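Local coordinates for protein allantoicase (Saccharomyces cerevisiae, PDB 1SG3) that catalyses the hydrolysis of allantoate to (S)-ureidoglycolate and urea, a step that lets yeast use purines as a secondary nitrogen source, at residues A92-G97 against K159-H164; I100-F105 against G173-F178; F258-I263 against E315-I320; T266-G271 against G307-H312. All blocks are in the same frame, centred on the assembly; numbering follows the deposited sequence.

Contact 1 (A92-G97 against K159-H164); sequences AAHIIG and KERFTH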
# COMPACT_ATOMS: atom_id res chain seq x y z
N ALA A 92 3.62 -38.07 19.03
CA ALA A 92 3.08 -39.15 18.22
C ALA A 92 1.59 -39.22 18.47
O ALA A 92 1.10 -38.64 19.44
CB ALA A 92 3.72 -40.47 18.60
N ALA A 93 0.87 -39.92 17.59
CA ALA A 93 -0.57 -40.06 17.71
C ALA A 93 -1.15 -41.16 16.82
O ALA A 93 -0.50 -41.66 15.92
CB ALA A 93 -1.25 -38.73 17.39
N HIS A 94 -2.40 -41.53 17.12
CA HIS A 94 -3.15 -42.53 16.38
C HIS A 94 -4.09 -41.70 15.51
O HIS A 94 -4.62 -40.70 15.98
CB HIS A 94 -3.96 -43.40 17.35
CG HIS A 94 -3.12 -44.21 18.29
ND1 HIS A 94 -2.57 -45.42 17.94
CD2 HIS A 94 -2.68 -43.94 19.54
CE1 HIS A 94 -1.82 -45.87 18.93
NE2 HIS A 94 -1.87 -44.99 19.92
N ILE A 95 -4.30 -42.10 14.26
CA ILE A 95 -5.16 -41.31 13.37
C ILE A 95 -6.58 -41.87 13.23
O ILE A 95 -6.76 -43.08 13.21
CB ILE A 95 -4.51 -41.21 11.96
CG1 ILE A 95 -3.08 -40.69 12.08
CG2 ILE A 95 -5.30 -40.27 11.08
CD1 ILE A 95 -3.00 -39.26 12.58
N ILE A 96 -7.57 -40.98 13.16
CA ILE A 96 -8.96 -41.41 12.96
C ILE A 96 -9.47 -40.89 11.64
O ILE A 96 -10.21 -41.58 10.94
CB ILE A 96 -9.98 -40.89 14.03
CG1 ILE A 96 -9.47 -39.63 14.72
CG2 ILE A 96 -10.36 -42.01 14.98
CD1 ILE A 96 -8.23 -39.85 15.54
N GLY A 97 -9.07 -39.67 11.30
CA GLY A 97 -9.52 -39.08 10.05
C GLY A 97 -8.89 -37.74 9.76
O GLY A 97 -7.80 -37.43 10.27
N LYS A 159 -4.19 -48.70 15.05
CA LYS A 159 -3.61 -49.34 16.23
C LYS A 159 -2.14 -48.99 16.46
O LYS A 159 -1.61 -49.21 17.54
CB LYS A 159 -3.82 -50.86 16.16
CG LYS A 159 -3.43 -51.53 14.85
CD LYS A 159 -4.03 -52.94 14.75
CE LYS A 159 -3.51 -53.87 15.85
NZ LYS A 159 -4.10 -55.25 15.78
N GLU A 160 -1.49 -48.41 15.45
CA GLU A 160 -0.09 -48.04 15.57
C GLU A 160 0.10 -46.54 15.84
O GLU A 160 -0.80 -45.74 15.57
CB GLU A 160 0.68 -48.44 14.30
CG GLU A 160 0.34 -49.83 13.77
CD GLU A 160 -0.71 -49.80 12.66
OE1 GLU A 160 -0.32 -49.88 11.47
OE2 GLU A 160 -1.92 -49.70 12.98
N ARG A 161 1.26 -46.19 16.38
CA ARG A 161 1.59 -44.79 16.66
C ARG A 161 2.26 -44.21 15.43
O ARG A 161 2.90 -44.93 14.67
CB ARG A 161 2.55 -44.70 17.86
CG ARG A 161 1.93 -45.16 19.16
CD ARG A 161 2.86 -44.98 20.34
NE ARG A 161 2.17 -45.28 21.60
CZ ARG A 161 2.69 -45.10 22.81
NH1 ARG A 161 3.93 -44.61 22.96
NH2 ARG A 161 1.98 -45.39 23.89
N PHE A 162 2.13 -42.90 15.24
CA PHE A 162 2.74 -42.25 14.09
C PHE A 162 3.30 -40.86 14.39
O PHE A 162 2.78 -40.14 15.23
CB PHE A 162 1.73 -42.18 12.95
CG PHE A 162 1.39 -43.53 12.38
CD1 PHE A 162 0.09 -44.00 12.38
CD2 PHE A 162 2.40 -44.33 11.84
CE1 PHE A 162 -0.21 -45.25 11.85
CE2 PHE A 162 2.11 -45.58 11.32
CZ PHE A 162 0.82 -46.04 11.32
N THR A 163 4.38 -40.51 13.70
CA THR A 163 5.00 -39.21 13.89
C THR A 163 4.94 -38.35 12.63
O THR A 163 4.68 -37.16 12.71
CB THR A 163 6.47 -39.35 14.37
OG1 THR A 163 7.17 -40.29 13.54
CG2 THR A 163 6.50 -39.84 15.79
N HIS A 164 5.16 -38.96 11.47
CA HIS A 164 5.09 -38.20 10.23
C HIS A 164 3.99 -38.72 9.32
O HIS A 164 3.67 -39.92 9.33
CB HIS A 164 6.42 -38.28 9.48
CG HIS A 164 7.59 -37.84 10.28
ND1 HIS A 164 8.61 -37.08 9.75
CD2 HIS A 164 7.93 -38.07 11.57
CE1 HIS A 164 9.53 -36.86 10.67
NE2 HIS A 164 9.14 -37.45 11.79

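Contact 2 (I100-F105 against G173-F178); sequences IDTAFF and GGIARF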
# COMPACT_ATOMS: atom_id res chain seq x y z
N ILE A 100 -9.65 -32.42 3.80
CA ILE A 100 -8.91 -31.97 2.64
C ILE A 100 -9.81 -30.90 2.05
O ILE A 100 -10.91 -31.20 1.60
CB ILE A 100 -8.71 -33.09 1.59
CG1 ILE A 100 -7.53 -33.97 1.97
CG2 ILE A 100 -8.45 -32.47 0.22
CD1 ILE A 100 -6.17 -33.32 1.75
N ASP A 101 -9.36 -29.65 2.08
CA ASP A 101 -10.16 -28.56 1.52
C ASP A 101 -9.48 -28.13 0.22
O ASP A 101 -8.28 -27.90 0.19
CB ASP A 101 -10.23 -27.38 2.49
CG ASP A 101 -11.36 -26.40 2.15
OD1 ASP A 101 -12.11 -26.66 1.19
OD2 ASP A 101 -11.50 -25.36 2.85
N THR A 102 -10.26 -28.05 -0.85
CA THR A 102 -9.73 -27.63 -2.14
C THR A 102 -10.29 -26.26 -2.47
O THR A 102 -10.36 -25.87 -3.64
CB THR A 102 -10.11 -28.63 -3.27
OG1 THR A 102 -11.53 -28.80 -3.29
CG2 THR A 102 -9.46 -29.97 -3.04
N ALA A 103 -10.71 -25.54 -1.43
CA ALA A 103 -11.26 -24.20 -1.57
C ALA A 103 -10.60 -23.36 -2.67
O ALA A 103 -9.39 -23.39 -2.85
CB ALA A 103 -11.15 -23.47 -0.23
N PHE A 104 -11.42 -22.61 -3.40
CA PHE A 104 -10.97 -21.74 -4.49
C PHE A 104 -10.13 -22.40 -5.58
O PHE A 104 -9.54 -21.72 -6.41
CB PHE A 104 -10.23 -20.52 -3.93
CG PHE A 104 -10.92 -19.91 -2.73
CD1 PHE A 104 -10.35 -20.01 -1.46
CD2 PHE A 104 -12.17 -19.32 -2.86
CE1 PHE A 104 -11.03 -19.54 -0.34
CE2 PHE A 104 -12.86 -18.84 -1.75
CZ PHE A 104 -12.29 -18.95 -0.48
N PHE A 105 -10.06 -23.73 -5.55
CA PHE A 105 -9.35 -24.48 -6.59
C PHE A 105 -10.47 -25.18 -7.36
O PHE A 105 -10.77 -26.34 -7.11
CB PHE A 105 -8.40 -25.54 -6.00
CG PHE A 105 -7.09 -24.99 -5.50
CD1 PHE A 105 -6.87 -24.80 -4.14
CD2 PHE A 105 -6.08 -24.65 -6.39
CE1 PHE A 105 -5.65 -24.29 -3.68
CE2 PHE A 105 -4.86 -24.15 -5.93
CZ PHE A 105 -4.65 -23.96 -4.58
N GLY A 173 -1.86 -30.73 -8.80
CA GLY A 173 -2.99 -29.82 -8.73
C GLY A 173 -2.91 -28.99 -7.47
O GLY A 173 -1.81 -28.68 -6.97
N GLY A 174 -4.07 -28.62 -6.94
CA GLY A 174 -4.08 -27.82 -5.73
C GLY A 174 -4.99 -28.28 -4.61
O GLY A 174 -6.10 -28.79 -4.83
N ILE A 175 -4.50 -28.12 -3.39
CA ILE A 175 -5.23 -28.43 -2.17
C ILE A 175 -5.10 -27.14 -1.35
O ILE A 175 -4.01 -26.55 -1.26
CB ILE A 175 -4.56 -29.57 -1.36
CG1 ILE A 175 -4.40 -30.84 -2.21
CG2 ILE A 175 -5.39 -29.84 -0.10
CD1 ILE A 175 -5.70 -31.54 -2.51
N ALA A 176 -6.19 -26.68 -0.75
CA ALA A 176 -6.16 -25.46 0.04
C ALA A 176 -5.71 -25.74 1.47
O ALA A 176 -4.84 -25.07 2.00
CB ALA A 176 -7.52 -24.80 0.05
N ARG A 177 -6.33 -26.73 2.10
CA ARG A 177 -5.96 -27.06 3.45
C ARG A 177 -5.97 -28.56 3.68
O ARG A 177 -6.69 -29.30 3.00
CB ARG A 177 -6.91 -26.39 4.44
CG ARG A 177 -6.73 -24.88 4.59
CD ARG A 177 -5.40 -24.53 5.24
NE ARG A 177 -5.35 -23.11 5.59
CZ ARG A 177 -5.12 -22.12 4.74
NH1 ARG A 177 -4.89 -22.37 3.45
NH2 ARG A 177 -5.14 -20.86 5.17
N PHE A 178 -5.16 -28.99 4.64
CA PHE A 178 -5.05 -30.40 5.00
C PHE A 178 -5.06 -30.54 6.52
O PHE A 178 -4.11 -30.13 7.19
CB PHE A 178 -3.75 -30.98 4.46
CG PHE A 178 -3.53 -32.42 4.82
CD1 PHE A 178 -2.25 -32.96 4.80
CD2 PHE A 178 -4.61 -33.26 5.14
CE1 PHE A 178 -2.03 -34.30 5.10
CE2 PHE A 178 -4.40 -34.60 5.43
CZ PHE A 178 -3.10 -35.13 5.41

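Contact 3 (F258-I263 against E315-I320); sequences FIEKII and EIRKSI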
# COMPACT_ATOMS: atom_id res chain seq x y z
N PHE A 258 -4.05 -34.93 41.89
CA PHE A 258 -3.65 -33.74 42.62
C PHE A 258 -3.45 -32.57 41.64
O PHE A 258 -2.63 -32.64 40.73
CB PHE A 258 -2.35 -33.99 43.40
CG PHE A 258 -1.84 -32.76 44.11
CD1 PHE A 258 -2.60 -32.15 45.10
CD2 PHE A 258 -0.61 -32.20 43.77
CE1 PHE A 258 -2.15 -30.98 45.74
CE2 PHE A 258 -0.14 -31.03 44.39
CZ PHE A 258 -0.92 -30.42 45.38
N ILE A 259 -4.23 -31.51 41.84
CA ILE A 259 -4.15 -30.32 41.01
C ILE A 259 -3.48 -29.21 41.81
O ILE A 259 -4.08 -28.68 42.75
CB ILE A 259 -5.55 -29.81 40.58
CG1 ILE A 259 -6.25 -30.85 39.71
CG2 ILE A 259 -5.41 -28.50 39.82
CD1 ILE A 259 -7.64 -30.44 39.30
N GLU A 260 -2.25 -28.86 41.45
CA GLU A 260 -1.57 -27.81 42.18
C GLU A 260 -2.10 -26.43 41.84
O GLU A 260 -2.64 -25.75 42.71
CB GLU A 260 -0.07 -27.84 41.90
CG GLU A 260 0.66 -26.71 42.60
CD GLU A 260 2.17 -26.80 42.47
OE1 GLU A 260 2.66 -26.79 41.32
OE2 GLU A 260 2.85 -26.89 43.51
N LYS A 261 -1.98 -26.03 40.58
CA LYS A 261 -2.44 -24.71 40.18
C LYS A 261 -3.15 -24.66 38.83
O LYS A 261 -2.84 -25.43 37.92
CB LYS A 261 -1.26 -23.73 40.14
CG LYS A 261 -0.24 -24.07 39.07
CD LYS A 261 0.62 -22.87 38.74
CE LYS A 261 1.92 -22.85 39.52
NZ LYS A 261 2.89 -23.85 38.98
N ILE A 262 -4.11 -23.75 38.71
CA ILE A 262 -4.83 -23.57 37.47
C ILE A 262 -4.51 -22.15 37.02
O ILE A 262 -4.62 -21.20 37.80
CB ILE A 262 -6.34 -23.71 37.65
CG1 ILE A 262 -6.70 -25.17 37.90
CG2 ILE A 262 -7.06 -23.20 36.40
CD1 ILE A 262 -8.17 -25.39 38.16
N ILE A 263 -4.09 -22.02 35.77
CA ILE A 263 -3.75 -20.71 35.22
C ILE A 263 -4.71 -20.32 34.12
O ILE A 263 -4.99 -21.12 33.23
CB ILE A 263 -2.34 -20.73 34.62
CG1 ILE A 263 -1.30 -20.92 35.72
CG2 ILE A 263 -2.10 -19.45 33.83
CD1 ILE A 263 0.12 -21.07 35.21
N GLU A 315 -3.84 -21.09 42.98
CA GLU A 315 -3.25 -22.22 43.69
C GLU A 315 -4.40 -23.06 44.24
O GLU A 315 -5.19 -22.59 45.05
CB GLU A 315 -2.40 -21.71 44.86
CG GLU A 315 -1.33 -20.71 44.47
CD GLU A 315 -0.15 -21.35 43.76
OE1 GLU A 315 -0.32 -22.49 43.25
OE2 GLU A 315 0.93 -20.72 43.69
N ILE A 316 -4.51 -24.30 43.78
CA ILE A 316 -5.57 -25.19 44.23
C ILE A 316 -5.06 -26.06 45.38
O ILE A 316 -5.67 -26.11 46.45
CB ILE A 316 -6.03 -26.13 43.08
CG1 ILE A 316 -6.54 -25.30 41.89
CG2 ILE A 316 -7.12 -27.06 43.57
CD1 ILE A 316 -7.73 -24.41 42.20
N ARG A 317 -3.94 -26.74 45.15
CA ARG A 317 -3.35 -27.61 46.15
C ARG A 317 -4.42 -28.55 46.71
O ARG A 317 -4.49 -28.79 47.91
CB ARG A 317 -2.76 -26.78 47.29
CG ARG A 317 -1.58 -25.91 46.90
CD ARG A 317 -0.42 -26.74 46.38
NE ARG A 317 0.83 -25.98 46.37
CZ ARG A 317 1.61 -25.78 47.43
NH1 ARG A 317 1.28 -26.31 48.61
NH2 ARG A 317 2.71 -25.05 47.32
N LYS A 318 -5.26 -29.08 45.83
CA LYS A 318 -6.31 -29.99 46.24
C LYS A 318 -6.21 -31.33 45.52
O LYS A 318 -5.68 -31.43 44.41
CB LYS A 318 -7.69 -29.37 45.97
CG LYS A 318 -7.92 -27.98 46.60
CD LYS A 318 -7.75 -27.99 48.12
CE LYS A 318 -8.19 -26.65 48.75
NZ LYS A 318 -7.99 -26.57 50.24
N SER A 319 -6.71 -32.38 46.17
CA SER A 319 -6.69 -33.71 45.59
C SER A 319 -8.08 -34.01 45.07
O SER A 319 -9.06 -33.97 45.82
CB SER A 319 -6.27 -34.75 46.64
OG SER A 319 -7.05 -34.63 47.83
N ILE A 320 -8.17 -34.30 43.78
CA ILE A 320 -9.45 -34.61 43.14
C ILE A 320 -9.22 -35.47 41.91
O ILE A 320 -8.21 -35.33 41.22
CB ILE A 320 -10.21 -33.33 42.67
CG1 ILE A 320 -9.22 -32.22 42.31
CG2 ILE A 320 -11.20 -32.88 43.72
CD1 ILE A 320 -8.61 -31.51 43.48

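Contact 4 (T266-G271 against G307-H312); sequences TAHFRG and GPDKEH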
# COMPACT_ATOMS: atom_id res chain seq x y z
N THR A 266 -5.17 -14.29 29.99
CA THR A 266 -5.99 -13.43 29.16
C THR A 266 -5.10 -12.55 28.28
O THR A 266 -5.49 -11.47 27.83
CB THR A 266 -6.92 -12.56 30.02
OG1 THR A 266 -6.15 -11.66 30.81
CG2 THR A 266 -7.73 -13.43 30.95
N ALA A 267 -3.89 -13.04 28.03
CA ALA A 267 -2.94 -12.32 27.22
C ALA A 267 -3.57 -11.81 25.93
O ALA A 267 -4.27 -12.56 25.24
CB ALA A 267 -1.75 -13.22 26.90
N HIS A 268 -3.31 -10.55 25.62
CA HIS A 268 -3.83 -9.89 24.42
C HIS A 268 -5.29 -9.47 24.49
O HIS A 268 -5.80 -8.83 23.56
CB HIS A 268 -3.59 -10.74 23.18
CG HIS A 268 -2.14 -10.93 22.87
ND1 HIS A 268 -1.22 -9.91 22.97
CD2 HIS A 268 -1.44 -12.03 22.52
CE1 HIS A 268 -0.01 -10.37 22.69
NE2 HIS A 268 -0.12 -11.66 22.42
N PHE A 269 -5.99 -9.84 25.55
CA PHE A 269 -7.36 -9.40 25.67
C PHE A 269 -7.33 -8.24 26.65
O PHE A 269 -7.25 -8.42 27.87
CB PHE A 269 -8.26 -10.56 26.12
CG PHE A 269 -8.46 -11.59 25.04
CD1 PHE A 269 -7.55 -12.63 24.86
CD2 PHE A 269 -9.52 -11.48 24.14
CE1 PHE A 269 -7.68 -13.53 23.82
CE2 PHE A 269 -9.65 -12.38 23.09
CZ PHE A 269 -8.72 -13.41 22.93
N ARG A 270 -7.34 -7.04 26.08
CA ARG A 270 -7.24 -5.80 26.83
C ARG A 270 -8.53 -5.03 27.05
O ARG A 270 -8.69 -4.35 28.07
CB ARG A 270 -6.22 -4.90 26.12
CG ARG A 270 -4.88 -5.57 25.87
CD ARG A 270 -3.80 -4.54 25.56
NE ARG A 270 -2.44 -5.08 25.57
CZ ARG A 270 -1.85 -5.68 24.54
NH1 ARG A 270 -2.51 -5.84 23.40
NH2 ARG A 270 -0.60 -6.11 24.65
N GLY A 271 -9.46 -5.13 26.10
CA GLY A 271 -10.70 -4.41 26.27
C GLY A 271 -11.92 -5.30 26.19
O GLY A 271 -13.04 -4.84 26.34
N GLY A 307 -8.39 -9.62 35.10
CA GLY A 307 -7.83 -8.41 34.53
C GLY A 307 -7.37 -8.63 33.10
O GLY A 307 -7.42 -9.75 32.59
N PRO A 308 -6.90 -7.57 32.43
CA PRO A 308 -6.44 -7.68 31.04
C PRO A 308 -4.99 -8.12 30.84
O PRO A 308 -4.11 -7.76 31.63
CB PRO A 308 -6.66 -6.27 30.50
CG PRO A 308 -6.34 -5.43 31.69
CD PRO A 308 -7.01 -6.16 32.84
N ASP A 309 -4.77 -8.90 29.79
CA ASP A 309 -3.43 -9.35 29.41
C ASP A 309 -2.61 -9.97 30.54
O ASP A 309 -1.40 -9.80 30.60
CB ASP A 309 -2.69 -8.14 28.82
CG ASP A 309 -1.50 -8.53 27.99
OD1 ASP A 309 -0.49 -9.00 28.56
OD2 ASP A 309 -1.59 -8.36 26.75
N LYS A 310 -3.25 -10.70 31.45
CA LYS A 310 -2.52 -11.27 32.57
C LYS A 310 -2.69 -12.77 32.75
O LYS A 310 -3.65 -13.38 32.26
CB LYS A 310 -2.96 -10.59 33.87
CG LYS A 310 -1.83 -10.04 34.70
CD LYS A 310 -1.15 -8.86 34.00
CE LYS A 310 -0.20 -8.10 34.92
NZ LYS A 310 0.11 -6.74 34.38
N GLU A 311 -1.73 -13.37 33.46
CA GLU A 311 -1.77 -14.79 33.77
C GLU A 311 -2.28 -14.89 35.20
O GLU A 311 -1.52 -14.83 36.15
CB GLU A 311 -0.37 -15.40 33.71
CG GLU A 311 0.18 -15.64 32.31
CD GLU A 311 1.46 -16.47 32.33
OE1 GLU A 311 1.43 -17.60 32.87
OE2 GLU A 311 2.50 -15.99 31.82
N HIS A 312 -3.59 -15.02 35.35
CA HIS A 312 -4.19 -15.13 36.67
C HIS A 312 -3.88 -16.53 37.19
O HIS A 312 -4.37 -17.51 36.62
CB HIS A 312 -5.70 -14.92 36.57
CG HIS A 312 -6.09 -13.64 35.89
ND1 HIS A 312 -5.75 -13.37 34.58
CD2 HIS A 312 -6.76 -12.56 36.34
CE1 HIS A 312 -6.21 -12.17 34.26
NE2 HIS A 312 -6.83 -11.66 35.30

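Contact 1 (A92-G97 against K159-H164)
Ala93 and Phe162 pair backbone to backbone as a single antiparallel bridge of the hydrogen-bonded kind, and the close, buried part of the contact gathers round them. Phe162 N gives its hydrogen to Ala93 O at 3.0 Å, with a bend to 133° at the hydrogen; the return bond from Ala93 N is less certain, because the place of Phe162 O is doubtful. Next to the bridge the methyl CB of Ala92 lies 4.0 Å from CG2 of Thr163, whose hydroxyl is already taken up by the backbone of Leu118 and Asp120. The Phe162 side chain leads on to Ala117 in strand 112-118. Strand 93-101 and strand 112-118 belong to different sheets of the first of the two jelly rolls in this chain, and the loop 159-163 joins the beginning of strand 93-101 to strand 164-170, which lies in the other sheet. Towards Lys159 and Glu160 the contact thins out; both are exposed and add little. Here His94 is the main link. Its CG stands anti to the carbonyl carbon (chi1 -64°), which swings the ring back to the loop. Its ND1 is hydrogen-bonded to the carbonyl of Thr158, while CE1 comes edge-on to Lys159 O at 3.6 Å. The aliphatic CG of Arg161 lies 3.8 Å from the same CE1, and the guanidinium beyond, turned 82° from the ring, lies on the exposed side. An alanine in place of His94 would probably leave the Thr158 carbonyl without this donor and CG of Arg161 without its ring neighbour.

Contact 2 (I100-F105 against G173-F178)
With CG anti to the carbonyl carbon (chi1 -79°), Phe105 swings its ring over the backbone of Gly174, while CG1 of Ile175, set likewise beside its own N, carries CD1 to within 4.0 Å of Ile100 CG2. The ring lies flat against the peptide: Gly174 CA sits 3.9 Å from the Phe105 ring centroid and 16° off the ring normal, a CH-pi contact. A side chain at this glycine would run into Phe105 CE2. The type II turn from Thr102 to Phe105 brings the ring round, and Tyr68 meets it. A leucine replacing Phe105 would probably forfeit the flat cover over Gly174 and leave Tyr68 without its aromatic partner. Strands 93-101 and 174-184 run antiparallel as neighbours in one sheet of the first jelly roll, and a classic bulge interrupts their pairing: Ala176 and Arg177 both face Asp101, so that Asp101 O accepts from two amides. Ala176 N lies in the carbonyl plane; Arg177 N, 3.0 Å from Asp101 O, is tilted from it. Asp101 OD1 closes an Asx turn with Ala103 N at 3.2 Å, approached from above the carboxylate plane. On the sheet face of Ile100 and Phe178, Ile100 CD1 touches Phe178 CD2 at 3.7 Å, beneath strand 164-170. Arg177 bends away to a salt bridge with Asp69, its NH1 also gripping Ala176 O.

Contact 3 (F258-I263 against E315-I320)
Backbone bonds join Ile259 to Lys318 in both directions: Ile259 N reaches Lys318 O at 3.0 Å, nearly in line with the C=O, while the return bond is weak. One residue further the register slips, and Glu260 O accepts from both Ile316 N and Arg317 N, the latter at 2.9 Å, with Arg317 in the left-handed region. Among the charged groups, Glu260 stretches out with CG anti to its N (chi1 177°) and runs side by side with Arg317, their flat ends turned 37° apart; the salt bridge from OE2 of Glu260 to NE of Arg317 is long, at 3.6 Å. Lys261 NZ completes the network through a still longer link to Glu260 OE1, and also makes a cation-pi contact with Trp341. Among the apolar contacts, Phe258 lies alongside the arginine, its CZ 3.8 Å from Arg317 CD. CG1 of Ile316 fits between two isoleucines, 4.0 Å from CG2 of Ile259 and as far from CG1 of Ile262, with Val301 of the other sheet beyond. CD1 of Ile259 meets CG1 of Ile320 at 3.8 Å, the two side chains crossing at about a right angle. Arg317 and Lys318 facing Ile259 make a G1 bulge, and Glu260 and Lys261 facing Trp341 a classic one; strand 311-319 borders 258-265, which pairs on with 334-342, in one sheet of the second jelly roll.

Contact 4 (T266-G271 against G307-H312)
A type II turn from Thr266 to Phe269 packs its backbone against the bend at Pro308 and Asp309, where Ala267 CA and Asp309 CA come within 3.7 Å. Both are connecting loops at one end of the second jelly roll: 266-271 follows strand 258-265, and the bend from Gly307 to Lys310 leads into strand 311-319. Thr266 N bonds almost straight to Lys310 O at 2.9 Å, extending the pairing of those strands into the loops, and Asp309 N is held by Phe269 O. The Thr266 hydroxyl sits between the backbone N and the carbonyl carbon (chi1 65°), which lets it bridge the bend: OG1 donates to Gly307 O at 2.9 Å and accepts from Lys310 N at 3.1 Å. Beside it stands the His312 ring, its CE1 3.5 Å from Thr266 OG1. The ring takes the Gly307 amide on NE2, and its ND1 gives to the carbonyl of Val264. Asp309, CG anti to its N, turns its carboxylate back to the turn. Other subunits come near here: His268 lies by Glu40 of a second subunit and Arg270 against Trp41 of neighbouring subunits. Arg270 meets Asp309 by charge alone, with OD2 over a face of the guanidinium, 3.2 Å from NH2, and no N-H aimed at it. The same oxygen, Asp309 OD2, takes the His268 amide N at 3.0 Å from above the carboxylate plane.

The four contacts fall into two pairs, one in each allantoicase repeat. Contacts 1 and 2 follow one another along strand 93-101, their centres 23 Å apart; contact 2 pairs that strand with 174-184, while contact 1 fixes a loop to its beginning. In the second repeat, contacts 3 and 4 both use strand 311-319, with centres 22 Å apart, and they touch: Ile263 CG2 packs 4.1 Å from His312 O. No contact of one repeat touches a contact of the other. The nearest atoms of contacts 2 and 4 are about 20 Å apart, and the centres of contacts 2 and 3 lie 44 Å apart on opposite sides of the chain's centre.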